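PDB 6JIF: branched-chain-amino-acid aminotransferase from Pseudomonas sp. UW4, which catalyses the reversible, pyridoxal-5'-phosphate-dependent transfer of the amino group between branched-chain amino acids and 2-oxoglutarate, as a class IV aminotransferase. Local coordinates for residues Y338-L341 against T342-T346; L321-F324 against H325-E329. All coordinates share one frame; numbering follows the deposited sequence.

Interaction 1. Residues Y338-L341 against T342-T346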
ATOM      1  N   TYR B 338      -6.198   8.145 -30.778  1.00 15.51           N
ATOM      2  CA  TYR B 338      -6.568   6.749 -30.599  1.00 17.46           C
ATOM      3  C   TYR B 338      -6.274   5.932 -31.865  1.00 12.87           C
ATOM      4  O   TYR B 338      -5.761   4.804 -31.789  1.00 16.23           O
ATOM      5  CB  TYR B 338      -8.044   6.692 -30.262  1.00 17.47           C
ATOM      6  CG  TYR B 338      -8.562   5.313 -30.084  1.00 17.31           C
ATOM      7  CD1 TYR B 338      -8.415   4.675 -28.870  1.00 18.71           C
ATOM      8  CD2 TYR B 338      -9.237   4.661 -31.127  1.00 18.39           C
ATOM      9  CE1 TYR B 338      -8.909   3.421 -28.681  1.00 25.49           C
ATOM     10  CE2 TYR B 338      -9.737   3.376 -30.952  1.00 21.04           C
ATOM     11  CZ  TYR B 338      -9.574   2.768 -29.722  1.00 26.85           C
ATOM     12  OH  TYR B 338     -10.046   1.487 -29.524  1.00 25.57           O
ATOM     13  N   LYS B 339      -6.579   6.495 -33.022  1.00 14.95           N
ATOM     14  CA  LYS B 339      -6.322   5.800 -34.292  1.00 13.91           C
ATOM     15  C   LYS B 339      -4.832   5.506 -34.436  1.00 16.49           C
ATOM     16  O   LYS B 339      -4.435   4.390 -34.786  1.00 18.96           O
ATOM     17  CB  LYS B 339      -6.806   6.639 -35.454  1.00 14.52           C
ATOM     18  CG  LYS B 339      -6.549   5.921 -36.819  1.00 30.31           C
ATOM     19  CD  LYS B 339      -7.278   6.567 -38.004  1.00 30.03           C
ATOM     20  CE  LYS B 339      -6.470   7.697 -38.623  1.00 38.29           C
ATOM     21  NZ  LYS B 339      -7.258   9.004 -38.704  1.00 45.73           N
ATOM     22  N   GLU B 340      -3.998   6.506 -34.147  1.00 20.95           N
ATOM     23  CA  GLU B 340      -2.556   6.343 -34.330  1.00 20.41           C
ATOM     24  C   GLU B 340      -2.000   5.284 -33.377  1.00 17.42           C
ATOM     25  O   GLU B 340      -1.222   4.383 -33.782  1.00 17.28           O
ATOM     26  CB  GLU B 340      -1.864   7.696 -34.123  1.00 16.59           C
ATOM     27  CG  GLU B 340      -0.351   7.671 -34.384  1.00 22.46           C
ATOM     28  CD  GLU B 340       0.024   7.509 -35.887  1.00 25.70           C
ATOM     29  OE1 GLU B 340      -0.854   7.621 -36.788  1.00 25.15           O
ATOM     30  OE2 GLU B 340       1.253   7.340 -36.200  1.00 28.82           O
ATOM     31  N   LEU B 341      -2.405   5.358 -32.115  1.00 16.61           N
ATOM     32  CA  LEU B 341      -1.846   4.477 -31.103  1.00 16.42           C
ATOM     33  C   LEU B 341      -2.299   3.038 -31.319  1.00 17.71           C
ATOM     34  O   LEU B 341      -1.481   2.111 -31.294  1.00 18.63           O
ATOM     35  CB  LEU B 341      -2.230   4.969 -29.704  1.00 11.99           C
ATOM     36  CG  LEU B 341      -1.649   3.980 -28.656  1.00 20.14           C
ATOM     37  CD1 LEU B 341      -0.086   3.787 -28.814  1.00 16.99           C
ATOM     38  CD2 LEU B 341      -1.970   4.436 -27.234  1.00 28.07           C
ATOM     39  N   THR B 342      -3.593   2.824 -31.544  1.00 14.13           N
ATOM     40  CA  THR B 342      -4.056   1.459 -31.833  1.00 13.33           C
ATOM     41  C   THR B 342      -3.493   0.921 -33.149  1.00 16.10           C
ATOM     42  O   THR B 342      -3.244  -0.286 -33.262  1.00 16.99           O
ATOM     43  CB  THR B 342      -5.592   1.417 -31.834  1.00 17.53           C
ATOM     44  OG1 THR B 342      -6.127   2.247 -32.905  1.00 20.82           O
ATOM     45  CG2 THR B 342      -6.093   1.934 -30.470  1.00 17.83           C
ATOM     46  N   GLY B 343      -3.276   1.790 -34.145  1.00 14.82           N
ATOM     47  CA  GLY B 343      -2.667   1.327 -35.385  1.00 16.21           C
ATOM     48  C   GLY B 343      -1.242   0.838 -35.177  1.00 14.68           C
ATOM     49  O   GLY B 343      -0.843  -0.184 -35.752  1.00 18.98           O
ATOM     50  N   VAL B 344      -0.466   1.550 -34.358  1.00 19.47           N
ATOM     51  CA  VAL B 344       0.888   1.085 -34.078  1.00 17.85           C
ATOM     52  C   VAL B 344       0.854  -0.210 -33.271  1.00 22.15           C
ATOM     53  O   VAL B 344       1.544  -1.191 -33.614  1.00 19.43           O
ATOM     54  CB  VAL B 344       1.684   2.194 -33.392  1.00 18.70           C
ATOM     55  CG1 VAL B 344       2.977   1.610 -32.772  1.00 15.64           C
ATOM     56  CG2 VAL B 344       1.947   3.328 -34.415  1.00 20.51           C
ATOM     57  N   GLN B 345      -0.024  -0.275 -32.258  1.00 18.29           N
ATOM     58  CA  GLN B 345      -0.093  -1.479 -31.424  1.00 19.29           C
ATOM     59  C   GLN B 345      -0.397  -2.726 -32.264  1.00 21.17           C
ATOM     60  O   GLN B 345       0.260  -3.772 -32.099  1.00 19.78           O
ATOM     61  CB  GLN B 345      -1.135  -1.277 -30.307  1.00 15.26           C
ATOM     62  CG  GLN B 345      -0.703  -0.301 -29.281  1.00 21.37           C
ATOM     63  CD  GLN B 345      -1.832   0.098 -28.353  1.00 25.91           C
ATOM     64  OE1 GLN B 345      -3.016   0.047 -28.722  1.00 23.05           O
ATOM     65  NE2 GLN B 345      -1.471   0.514 -27.152  1.00 30.42           N
ATOM     66  N   THR B 346      -1.331  -2.630 -33.226  1.00 21.93           N
ATOM     67  CA  THR B 346      -1.729  -3.802 -33.995  1.00 16.08           C
ATOM     68  C   THR B 346      -0.940  -4.054 -35.279  1.00 19.10           C
ATOM     69  O   THR B 346      -1.224  -5.042 -35.957  1.00 24.82           O
ATOM     70  CB  THR B 346      -3.223  -3.715 -34.358  1.00 22.98           C
ATOM     71  OG1 THR B 346      -3.453  -2.547 -35.163  1.00 20.22           O
ATOM     72  CG2 THR B 346      -4.004  -3.604 -33.094  1.00 25.09           C
TER

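Interaction 2. Residues L321-F324 against H325-E329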
ATOM      1  N   LEU B 321     -20.740  20.235 -13.413  1.00 20.48           N
ATOM      2  CA  LEU B 321     -20.154  19.394 -14.444  1.00 17.35           C
ATOM      3  C   LEU B 321     -19.553  20.303 -15.506  1.00 19.68           C
ATOM      4  O   LEU B 321     -20.270  21.107 -16.110  1.00 27.62           O
ATOM      5  CB  LEU B 321     -21.240  18.495 -15.053  1.00 16.37           C
ATOM      6  CG  LEU B 321     -20.630  17.488 -16.031  1.00 15.79           C
ATOM      7  CD1 LEU B 321     -19.820  16.321 -15.315  1.00 15.26           C
ATOM      8  CD2 LEU B 321     -21.725  16.946 -16.930  1.00 19.40           C
ATOM      9  N   HIS B 322     -18.254  20.231 -15.699  1.00 16.10           N
ATOM     10  CA  HIS B 322     -17.590  20.945 -16.785  1.00 16.27           C
ATOM     11  C   HIS B 322     -17.481  20.011 -17.975  1.00 20.07           C
ATOM     12  O   HIS B 322     -16.719  19.042 -17.921  1.00 18.96           O
ATOM     13  CB  HIS B 322     -16.180  21.436 -16.405  1.00 18.67           C
ATOM     14  CG  HIS B 322     -15.538  22.266 -17.487  1.00 20.96           C
ATOM     15  ND1 HIS B 322     -15.585  23.647 -17.483  1.00 24.17           N
ATOM     16  CD2 HIS B 322     -14.896  21.916 -18.632  1.00 20.21           C
ATOM     17  CE1 HIS B 322     -15.017  24.107 -18.586  1.00 22.69           C
ATOM     18  NE2 HIS B 322     -14.584  23.080 -19.294  1.00 22.00           N
ATOM     19  N   VAL B 323     -18.129  20.361 -19.086  1.00 17.46           N
ATOM     20  CA  VAL B 323     -18.041  19.563 -20.316  1.00 14.93           C
ATOM     21  C   VAL B 323     -17.086  20.240 -21.291  1.00 18.73           C
ATOM     22  O   VAL B 323     -17.305  21.402 -21.645  1.00 22.71           O
ATOM     23  CB  VAL B 323     -19.437  19.386 -20.947  1.00 16.03           C
ATOM     24  CG1 VAL B 323     -19.330  18.704 -22.327  1.00 19.32           C
ATOM     25  CG2 VAL B 323     -20.254  18.541 -20.036  1.00 17.97           C
ATOM     26  N   PHE B 324     -16.078  19.493 -21.807  1.00 17.72           N
ATOM     27  CA  PHE B 324     -15.042  20.102 -22.663  1.00 16.85           C
ATOM     28  C   PHE B 324     -15.555  20.264 -24.090  1.00 24.38           C
ATOM     29  O   PHE B 324     -15.448  21.346 -24.707  1.00 23.32           O
ATOM     30  CB  PHE B 324     -13.739  19.266 -22.662  1.00 17.05           C
ATOM     31  CG  PHE B 324     -13.091  19.129 -21.277  1.00 17.66           C
ATOM     32  CD1 PHE B 324     -12.234  20.097 -20.806  1.00 16.92           C
ATOM     33  CD2 PHE B 324     -13.397  18.044 -20.474  1.00 15.33           C
ATOM     34  CE1 PHE B 324     -11.679  19.991 -19.543  1.00 17.99           C
ATOM     35  CE2 PHE B 324     -12.856  17.888 -19.226  1.00 19.03           C
ATOM     36  CZ  PHE B 324     -11.995  18.867 -18.738  1.00 18.59           C
ATOM     37  N   HIS B 325     -15.998  19.150 -24.668  1.00 21.62           N
ATOM     38  CA  HIS B 325     -16.425  19.064 -26.059  1.00 23.70           C
ATOM     39  C   HIS B 325     -17.868  18.621 -26.180  1.00 22.66           C
ATOM     40  O   HIS B 325     -18.658  19.294 -26.832  1.00 25.50           O
ATOM     41  CB  HIS B 325     -15.505  18.063 -26.800  1.00 22.49           C
ATOM     42  CG  HIS B 325     -15.922  17.780 -28.217  1.00 28.37           C
ATOM     43  ND1 HIS B 325     -15.742  18.692 -29.238  1.00 32.37           N
ATOM     44  CD2 HIS B 325     -16.472  16.681 -28.791  1.00 27.36           C
ATOM     45  CE1 HIS B 325     -16.186  18.178 -30.377  1.00 30.51           C
ATOM     46  NE2 HIS B 325     -16.630  16.956 -30.133  1.00 31.08           N
ATOM     47  N   SER B 326     -18.229  17.520 -25.530  1.00 18.12           N
ATOM     48  CA  SER B 326     -19.525  16.893 -25.745  1.00 19.02           C
ATOM     49  C   SER B 326     -19.726  15.773 -24.742  1.00 19.39           C
ATOM     50  O   SER B 326     -18.779  15.058 -24.400  1.00 19.71           O
ATOM     51  CB  SER B 326     -19.587  16.289 -27.161  1.00 19.04           C
ATOM     52  OG  SER B 326     -20.815  15.637 -27.374  1.00 22.23           O
ATOM     53  N   GLU B 327     -20.986  15.556 -24.370  1.00 16.44           N
ATOM     54  CA  GLU B 327     -21.356  14.372 -23.605  1.00 17.78           C
ATOM     55  C   GLU B 327     -21.619  13.165 -24.496  1.00 24.69           C
ATOM     56  O   GLU B 327     -21.792  12.055 -23.972  1.00 25.45           O
ATOM     57  CB  GLU B 327     -22.599  14.673 -22.758  1.00 21.98           C
ATOM     58  CG  GLU B 327     -22.318  15.641 -21.603  1.00 21.43           C
ATOM     59  CD  GLU B 327     -21.761  14.896 -20.408  1.00 23.93           C
ATOM     60  OE1 GLU B 327     -22.602  14.482 -19.567  1.00 18.73           O
ATOM     61  OE2 GLU B 327     -20.506  14.730 -20.318  1.00 23.99           O
ATOM     62  N   THR B 328     -21.681  13.361 -25.834  1.00 18.57           N
ATOM     63  CA  THR B 328     -22.138  12.308 -26.728  1.00 20.21           C
ATOM     64  C   THR B 328     -21.150  11.964 -27.837  1.00 27.40           C
ATOM     65  O   THR B 328     -21.282  10.886 -28.430  1.00 33.81           O
ATOM     66  CB  THR B 328     -23.460  12.723 -27.417  1.00 19.52           C
ATOM     67  OG1 THR B 328     -23.216  13.927 -28.131  1.00 23.71           O
ATOM     68  CG2 THR B 328     -24.636  13.023 -26.395  1.00 22.58           C
ATOM     69  N   GLU B 329     -20.186  12.831 -28.137  1.00 19.75           N
ATOM     70  CA  GLU B 329     -19.304  12.624 -29.270  1.00 23.27           C
ATOM     71  C   GLU B 329     -17.859  12.826 -28.835  1.00 18.65           C
ATOM     72  O   GLU B 329     -17.548  13.772 -28.109  1.00 19.87           O
ATOM     73  CB  GLU B 329     -19.601  13.597 -30.413  1.00 26.87           C
ATOM     74  CG  GLU B 329     -21.068  13.609 -30.867  1.00 37.95           C
ATOM     75  CD  GLU B 329     -21.161  13.947 -32.301  1.00 53.10           C
ATOM     76  OE1 GLU B 329     -21.298  13.007 -33.121  1.00 58.97           O
ATOM     77  OE2 GLU B 329     -21.046  15.155 -32.613  1.00 58.41           O
TER

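Interaction 1. Residues Y338-L341 against T342-T346
Tyr338 to Leu341 hand their four carbonyls to the amides of Thr342 to Gln345, the i to i+4 ladder of an alpha-helix, here within helix 332-346. The carbonyl of Tyr338 is gripped twice: Thr342 N donates to Tyr338 O at 2.9 Å, and Thr342 OG1 reaches the same oxygen at 2.8 Å from the opposite face of the carbonyl plane. The hydroxyl arrives there because OG1 sits between the backbone N and the carbonyl carbon (chi1 64°), folded back over the preceding turn. The same rotation puts CG2 beside the backbone N and over one face of the Tyr338 ring, a CH-pi contact with Thr342 CG2 3.7 Å from the ring centroid and 14° off its normal. Tyr338 also packs on Leu182 and Val308. One turn on, Thr346 OG1 repeats the hydroxyl bond, donating to Thr342 O at 3.0 Å.

On the buried side, the amide of Gln345 lies across the isobutyl group of Leu341, with Gln345 NE2 3.8 Å from Leu341 CG. Phe94 touches both residues, and the side chain of Leu341, about 8 Å from the bound pyridoxal-5'-phosphate, packs against Thr268, Leu272 and Leu275 of helix 267-278. A glycine in place of Gln345 would probably leave this flank of Leu341 without its cover and open a gap beside Phe94. The chemistry implies that both threonine hydroxyls spend their protons on the helix's own carbonyls; with chi1 of Thr342 held by the bond to Tyr338 O, its methyl is left facing the aromatic ring.

Interaction 2. Residues L321-F324 against H325-E329
Val323 closes the edge strand 320-323 of the mixed sheet, and its two methyls pack against the chain that follows, where an ST turn begins at Ser326, within the loop leading to helix 332-346. The closer packing is at this valine, which uses both branches. Val323 CG1 rests 3.6 Å from Ser326 N, meeting the backbone, while Val323 CG2 meets the side chain of Glu327, 3.8 Å from Glu327 OE2. Glu327 bends at chi2 (-84°), which brings its carboxylate back over the strand. The looser, solvent side is at the exposed Leu321, which touches with one methyl alone: it and Glu327 approach from opposite directions, and Leu321 CD2 lies 3.7 Å from Glu327 OE1, an apolar methyl against an oxygen whose hydrogen-bond partner is Asn186. His325 is exposed as well, and this is a surface contact throughout. Phe324 turns the other way, its side chain packing on Phe297 and Ala300 of strand 297-304 and on Ile312 and Ile315 of strand 308-317, and its backbone bonds to Gly313. Within the loop, Ser326 OG gathers two backbone amides. Glu329 N donates to Ser326 OG at 3.0 Å through a bent bond. Thr328 N reaches Ser326 OG at 2.9 Å, nearly straight.

Interaction 2 comes first along the chain and interaction 1 follows: strand 320-323 leads into the loop of 325-329, and the chain then enters helix 332-346, which carries 338-346. Their centres are 24 Å apart and their nearest atoms about 12 Å, so the two do not touch. Strand 308-317 relates them, since it pairs with strand 320-323 in the mixed sheet and also touches the helix through Val308. Interaction 2 sits at the periphery, its centre about 25 Å from the chain centre, whereas that of interaction 1 is closer in, at about 16 Å, and interaction 1 reaches through Leu341 to Thr268 of the cofactor pocket.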